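Local coordinates for protein UDP-N-acetylglucosamine pyrophosphorylase (Entamoeba histolytica, PDB 3OC9) that probably makes UDP-N-acetylglucosamine and diphosphate from UTP and N-acetyl-alpha-D-glucosamine 1-phosphate, as a nucleotidyltransferase of the UDPGP type 1 family, at residues N264-T268 with S269-K273; V347-V350 with K351-W354; Y355-N358 with I359-K363. One frame throughout, in Å; residues are numbered along the deposited sequence. Where two conformers were deposited one is given.

Contact 1 of 3, residues N264-T268 with S269-K273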
# COMPACT_ATOMS: atom_id res chain seq x y z
N ASN A 264 -4.87 -2.65 3.89
CA ASN A 264 -6.17 -3.29 4.27
C ASN A 264 -6.22 -4.76 3.86
O ASN A 264 -5.85 -5.10 2.72
CB ASN A 264 -7.37 -2.51 3.64
CG ASN A 264 -7.43 -1.04 4.12
OD1 ASN A 264 -7.59 -0.78 5.32
ND2 ASN A 264 -7.30 -0.08 3.19
N GLY A 265 -6.66 -5.63 4.78
CA GLY A 265 -6.87 -7.06 4.49
C GLY A 265 -8.34 -7.41 4.25
O GLY A 265 -9.22 -6.90 4.95
N TYR A 266 -8.60 -8.27 3.25
CA TYR A 266 -9.97 -8.66 2.85
C TYR A 266 -10.12 -10.19 2.72
O TYR A 266 -9.24 -10.86 2.14
CB TYR A 266 -10.31 -8.06 1.48
CG TYR A 266 -10.23 -6.55 1.31
CD1 TYR A 266 -11.27 -5.72 1.77
CD2 TYR A 266 -9.16 -5.95 0.64
CE1 TYR A 266 -11.22 -4.33 1.59
CE2 TYR A 266 -9.10 -4.55 0.44
CZ TYR A 266 -10.12 -3.75 0.92
OH TYR A 266 -10.05 -2.37 0.73
N SER A 267 -11.24 -10.73 3.22
CA SER A 267 -11.58 -12.16 2.97
C SER A 267 -12.07 -12.31 1.52
O SER A 267 -12.60 -11.35 0.95
CB SER A 267 -12.62 -12.69 4.00
OG SER A 267 -13.93 -12.16 3.74
N THR A 268 -11.88 -13.49 0.92
CA THR A 268 -12.29 -13.74 -0.48
C THR A 268 -13.82 -13.62 -0.62
O THR A 268 -14.33 -13.05 -1.60
CB THR A 268 -11.73 -15.10 -1.01
OG1 THR A 268 -10.29 -15.08 -0.95
CG2 THR A 268 -12.16 -15.37 -2.45
N SER A 269 -14.55 -14.12 0.38
CA SER A 269 -16.02 -13.99 0.41
C SER A 269 -16.44 -12.51 0.40
O SER A 269 -17.44 -12.14 -0.26
CB SER A 269 -16.61 -14.72 1.62
OG SER A 269 -18.02 -14.61 1.65
N PHE A 270 -15.70 -11.65 1.13
CA PHE A 270 -16.02 -10.21 1.11
C PHE A 270 -15.75 -9.57 -0.27
O PHE A 270 -16.58 -8.78 -0.76
CB PHE A 270 -15.36 -9.39 2.26
CG PHE A 270 -15.72 -7.91 2.21
CD1 PHE A 270 -14.86 -6.98 1.65
CD2 PHE A 270 -16.99 -7.47 2.66
CE1 PHE A 270 -15.23 -5.62 1.55
CE2 PHE A 270 -17.36 -6.12 2.57
CZ PHE A 270 -16.48 -5.19 2.03
N LEU A 271 -14.62 -9.92 -0.90
CA LEU A 271 -14.32 -9.44 -2.26
C LEU A 271 -15.43 -9.83 -3.26
O LEU A 271 -15.76 -9.04 -4.15
CB LEU A 271 -12.94 -9.95 -2.75
CG LEU A 271 -11.68 -9.41 -2.02
CD1 LEU A 271 -10.44 -10.11 -2.55
CD2 LEU A 271 -11.54 -7.89 -2.11
N GLU A 272 -16.00 -11.02 -3.10
CA GLU A 272 -17.16 -11.43 -3.94
C GLU A 272 -18.38 -10.51 -3.77
O GLU A 272 -19.01 -10.13 -4.79
CB GLU A 272 -17.50 -12.93 -3.74
CG GLU A 272 -16.39 -13.87 -4.26
CD GLU A 272 -16.56 -15.34 -3.88
OE1 GLU A 272 -16.91 -15.65 -2.71
OE2 GLU A 272 -16.30 -16.20 -4.75
N LYS A 273 -18.68 -10.11 -2.53
CA LYS A 273 -19.76 -9.13 -2.26
C LYS A 273 -19.45 -7.74 -2.81
O LYS A 273 -20.30 -7.10 -3.44
CB LYS A 273 -20.08 -9.00 -0.75
CG LYS A 273 -20.53 -10.28 -0.07
CD LYS A 273 -20.96 -10.00 1.39
CE LYS A 273 -21.63 -11.22 2.03
NZ LYS A 273 -20.74 -12.44 2.03
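Thr268 O receives the backbone N-H of Glu272 at 3.0 Å, one rung of the short helix that takes over as strand 263-267 ends. The glutamate chain lies against the same oxygen, with Glu272 CG 3.5 Å from Thr268 O, and its OE2 is hydrogen-bonded to Asn174 ND2. Thr268 OG1 bonds Ile178 O, so both polar side chains find partners in the chain just before strand 180-184.

On the buried side Tyr266 and Leu271 fill the corner between strand and helix. Leu271 CD2 meets Tyr266 CB at 3.8 Å and reaches the start of the ring at CG, the two side chains lying roughly at right angles. Tyr266 CD1 meets Phe270 CD1 at 3.8 Å, and here the side chains cross obliquely.

Ser267 is what starts the helix. Its OG accepts from Phe270 N at 3.2 Å, a moderately bent bond of 148° at the hydrogen; chi1 of 74° holds OG between the backbone N and the carbonyl carbon, from where it meets the N-H ahead. Ser267 O accepts as well, from Leu271 N in the carbonyl plane. This is the classic N-cap: a serine side chain standing in for the carbonyl that a first-turn N-H would otherwise lack.

The helix segment runs at 89° to the strand segment. The corner sits at the end of a strand of the central mixed sheet, consistent with the GT-A-like nucleotidyltransferase fold of the family, and strand 263-267 is flanked there by antiparallel strands 180-184 and 209-215. Tyr266 and Phe270 both pack on Ile209 of the latter, while Leu271 touches Leu170 on helix 169-176.

Contact 2 of 3, residues V347-V350 with K351-W354; sequences VNTV and KRDW
Val347 O receives the N-H of Lys351 at 3.1 Å, the first of four consecutive i to i+4 bonds that make up the opening turns of helix 347-364. Arg352 N to Asn348 O and Asp353 N to Thr349 O follow, and Trp354 N to Val350 O completes the set at 3.0 Å. The last donor lies nearly in line with its carbonyl, whereas the Asp353 N-H sits 30° out of the Thr349 carbonyl plane.

Side-chain contacts are looser. In one of its two conformers Arg352 bends at chi3 (-73°), and NH1 then lies 4.1 Å from Thr349 CG2, a loose van der Waals contact that belongs to that conformer alone.

Among the charged groups, Asp353 OD2 comes within 3.4 Å of Thr349 O, two acceptors side by side, and finds its hydrogen bond with Ser334 OG instead. Lys351 NZ makes a weak hydrogen bond to Pro61 O.

The aromatic contact is that of the Trp354 ring, which meets Phe62.

The chemistry therefore divides the work: main-chain bonds hold the turns together, while Lys351, Asp353 and Trp354 find their partners in other parts of the chain.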
# COMPACT_ATOMS: atom_id res chain seq x y z
N VAL A 347 13.32 11.23 -1.18
CA VAL A 347 14.30 10.14 -1.09
C VAL A 347 15.17 10.19 0.17
O VAL A 347 15.55 9.16 0.71
CB VAL A 347 15.18 9.95 -2.38
CG1 VAL A 347 14.32 9.48 -3.54
CG2 VAL A 347 15.94 11.24 -2.75
N ASN A 348 15.45 11.41 0.65
CA ASN A 348 16.21 11.60 1.89
C ASN A 348 15.44 11.25 3.17
O ASN A 348 16.03 10.64 4.07
CB ASN A 348 16.79 13.03 1.97
CG ASN A 348 17.97 13.23 1.02
OD1 ASN A 348 18.64 12.26 0.63
ND2 ASN A 348 18.24 14.47 0.63
N THR A 349 14.15 11.58 3.22
CA THR A 349 13.33 11.26 4.40
C THR A 349 13.08 9.75 4.51
O THR A 349 13.09 9.18 5.62
CB THR A 349 11.98 12.07 4.49
OG1 THR A 349 11.10 11.73 3.40
CG2 THR A 349 12.23 13.57 4.50
N VAL A 350 12.90 9.11 3.34
CA VAL A 350 12.78 7.63 3.27
C VAL A 350 14.07 6.94 3.75
O VAL A 350 14.01 6.04 4.59
CB VAL A 350 12.36 7.14 1.84
CG1 VAL A 350 12.47 5.61 1.74
CG2 VAL A 350 10.94 7.63 1.48
N LYS A 351 15.22 7.35 3.22
CA LYS A 351 16.54 6.86 3.69
C LYS A 351 16.75 6.95 5.21
O LYS A 351 17.12 5.95 5.84
CB LYS A 351 17.68 7.62 2.99
CG LYS A 351 18.35 6.89 1.89
CD LYS A 351 19.64 7.65 1.53
CE LYS A 351 20.29 7.05 0.31
NZ LYS A 351 21.27 7.98 -0.33
N ARG A 352 16.51 8.14 5.78
CA ARG A 352 16.65 8.39 7.23
C ARG A 352 15.80 7.42 8.07
O ARG A 352 16.28 6.88 9.08
CB ARG A 352 16.31 9.86 7.56
CG ARG A 352 16.46 10.27 9.04
CD ARG A 352 15.93 11.69 9.30
NE ARG A 352 16.81 12.72 8.76
CZ ARG A 352 16.54 13.45 7.69
NH1 ARG A 352 15.39 13.29 7.05
NH2 ARG A 352 17.41 14.35 7.25
N ASP A 353 14.55 7.20 7.63
CA ASP A 353 13.60 6.33 8.35
C ASP A 353 14.02 4.84 8.25
O ASP A 353 14.00 4.12 9.26
CB ASP A 353 12.15 6.54 7.83
CG ASP A 353 11.50 7.87 8.30
OD1 ASP A 353 11.91 8.44 9.34
OD2 ASP A 353 10.54 8.33 7.64
N TRP A 354 14.41 4.39 7.05
CA TRP A 354 14.84 2.98 6.85
C TRP A 354 16.12 2.65 7.67
O TRP A 354 16.21 1.59 8.33
CB TRP A 354 14.98 2.65 5.34
CG TRP A 354 15.34 1.19 5.00
CD1 TRP A 354 14.74 0.04 5.49
CD2 TRP A 354 16.32 0.75 4.05
NE1 TRP A 354 15.33 -1.07 4.94
CE2 TRP A 354 16.30 -0.67 4.06
CE3 TRP A 354 17.24 1.41 3.23
CZ2 TRP A 354 17.15 -1.44 3.25
CZ3 TRP A 354 18.10 0.64 2.42
CH2 TRP A 354 18.04 -0.77 2.45

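Contact 3 of 3, residues Y355-N358 with I359-K363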
# COMPACT_ATOMS: atom_id res chain seq x y z
N TYR A 355 17.09 3.58 7.66
CA TYR A 355 18.33 3.41 8.43
C TYR A 355 18.08 3.29 9.94
O TYR A 355 18.67 2.44 10.60
CB TYR A 355 19.34 4.54 8.12
CG TYR A 355 19.97 4.54 6.73
CD1 TYR A 355 19.76 3.49 5.83
CD2 TYR A 355 20.78 5.62 6.31
CE1 TYR A 355 20.33 3.50 4.53
CE2 TYR A 355 21.37 5.63 5.02
CZ TYR A 355 21.14 4.58 4.14
OH TYR A 355 21.72 4.58 2.87
N ARG A 356 17.17 4.12 10.48
CA ARG A 356 16.86 4.11 11.92
C ARG A 356 16.15 2.81 12.35
O ARG A 356 16.44 2.25 13.42
CB ARG A 356 16.05 5.35 12.33
CG ARG A 356 16.86 6.67 12.33
CD ARG A 356 15.96 7.90 12.56
NE ARG A 356 16.70 9.15 12.46
CZ ARG A 356 16.20 10.36 12.70
NH1 ARG A 356 14.92 10.51 13.06
NH2 ARG A 356 16.96 11.44 12.59
N LEU A 357 15.21 2.34 11.51
CA LEU A 357 14.57 1.04 11.75
C LEU A 357 15.59 -0.13 11.81
O LEU A 357 15.51 -1.00 12.70
CB LEU A 357 13.49 0.76 10.68
CG LEU A 357 12.71 -0.55 10.81
CD1 LEU A 357 12.00 -0.67 12.17
CD2 LEU A 357 11.69 -0.71 9.63
N ASN A 358 16.54 -0.14 10.88
CA ASN A 358 17.52 -1.23 10.80
C ASN A 358 18.46 -1.27 12.04
O ASN A 358 18.80 -2.36 12.53
CB ASN A 358 18.32 -1.15 9.48
CG ASN A 358 17.47 -1.44 8.25
OD1 ASN A 358 16.42 -2.08 8.34
ND2 ASN A 358 17.92 -0.99 7.08
N ILE A 359 18.81 -0.10 12.55
CA ILE A 359 19.57 0.01 13.83
C ILE A 359 18.78 -0.57 15.02
O ILE A 359 19.32 -1.36 15.82
CB ILE A 359 19.98 1.48 14.10
CG1 ILE A 359 20.96 1.96 13.03
CG2 ILE A 359 20.58 1.63 15.52
CD1 ILE A 359 21.21 3.46 13.05
N TYR A 360 17.50 -0.19 15.13
CA TYR A 360 16.58 -0.75 16.12
C TYR A 360 16.52 -2.30 16.07
O TYR A 360 16.59 -2.95 17.13
CB TYR A 360 15.17 -0.10 15.99
CG TYR A 360 14.04 -0.79 16.78
CD1 TYR A 360 13.81 -0.46 18.12
CD2 TYR A 360 13.22 -1.75 16.18
CE1 TYR A 360 12.78 -1.08 18.84
CE2 TYR A 360 12.19 -2.38 16.90
CZ TYR A 360 11.97 -2.04 18.23
OH TYR A 360 10.96 -2.65 18.96
N TYR A 361 16.40 -2.88 14.87
CA TYR A 361 16.33 -4.35 14.73
C TYR A 361 17.65 -5.04 15.18
O TYR A 361 17.63 -6.08 15.87
CB TYR A 361 15.94 -4.75 13.29
CG TYR A 361 14.44 -4.61 12.95
CD1 TYR A 361 13.45 -4.80 13.93
CD2 TYR A 361 14.03 -4.34 11.63
CE1 TYR A 361 12.05 -4.70 13.60
CE2 TYR A 361 12.65 -4.24 11.29
CZ TYR A 361 11.68 -4.42 12.29
OH TYR A 361 10.31 -4.32 11.97
N LEU A 362 18.79 -4.45 14.82
CA LEU A 362 20.09 -4.96 15.28
C LEU A 362 20.21 -5.00 16.82
O LEU A 362 20.69 -5.99 17.37
CB LEU A 362 21.26 -4.18 14.66
CG LEU A 362 21.65 -4.51 13.22
CD1 LEU A 362 22.59 -3.43 12.62
CD2 LEU A 362 22.27 -5.91 13.06
N LYS A 363 19.75 -3.94 17.49
CA LYS A 363 19.76 -3.87 18.96
C LYS A 363 18.78 -4.86 19.62
O LYS A 363 19.06 -5.41 20.69
CB LYS A 363 19.49 -2.44 19.44
CG LYS A 363 20.59 -1.43 19.07
CD LYS A 363 20.20 -0.00 19.46
CE LYS A 363 21.23 1.00 18.94
NZ LYS A 363 20.84 2.42 19.19
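Leu357 lays its CD1 methyl over one face of the Tyr361 ring, a CH-pi contact with the carbon 4.0 Å from the ring centroid and 24° off the normal. A chi1 of -179° sets CG trans to the backbone N, and from there the branch runs to the residue one turn on, where CG also touches Tyr361 CE2 at 3.7 Å. Tyr360 CD2 is a more distant apolar neighbour of the same methyl, at 4.3 Å. Ile359 CG1 packs 3.4 Å from Tyr355 O.

Main-chain hydrogen bonds run in the regular i to i+4 pattern: Ile359 N to Tyr355 O, Tyr360 N to Arg356 O, Tyr361 N to Leu357 O and Leu362 N to Asn358 O. The Tyr361 bond is the shortest at 3.0 Å, and its donor lies in the carbonyl plane.

The polar ends of Tyr355 and Asn358 are bonded outside the two segments, Tyr355 OH to Glu378 OE2 and Asn358 ND2 to Cys377 O.

The chemistry implies that this length of helix is held to its surroundings in two ways: Asn358 gives a hydrogen bond to the main chain of strand 377-379, while Leu357 offers carbon to Tyr361 and to Phe330 and Ile331 of helix 329-332.

Contacts 2 and 3 are successive lengths of one helix, 347-364, with centres 13 Å apart; contact 2 ends at Trp354 and contact 3 starts at Tyr355, so the hydrogen-bond ladder carries on from one into the other. Contact 1 is a different local arrangement, a strand passing into a capped helix at the mixed sheet, and it lies on the opposite side of the chain's centre. Its centre is 33 Å from that of contact 2 and 35 Å from that of contact 3, and the nearest atoms of contacts 1 and 3 are still about 17 Å apart. Nothing in their geometry ties any of the three to the active site.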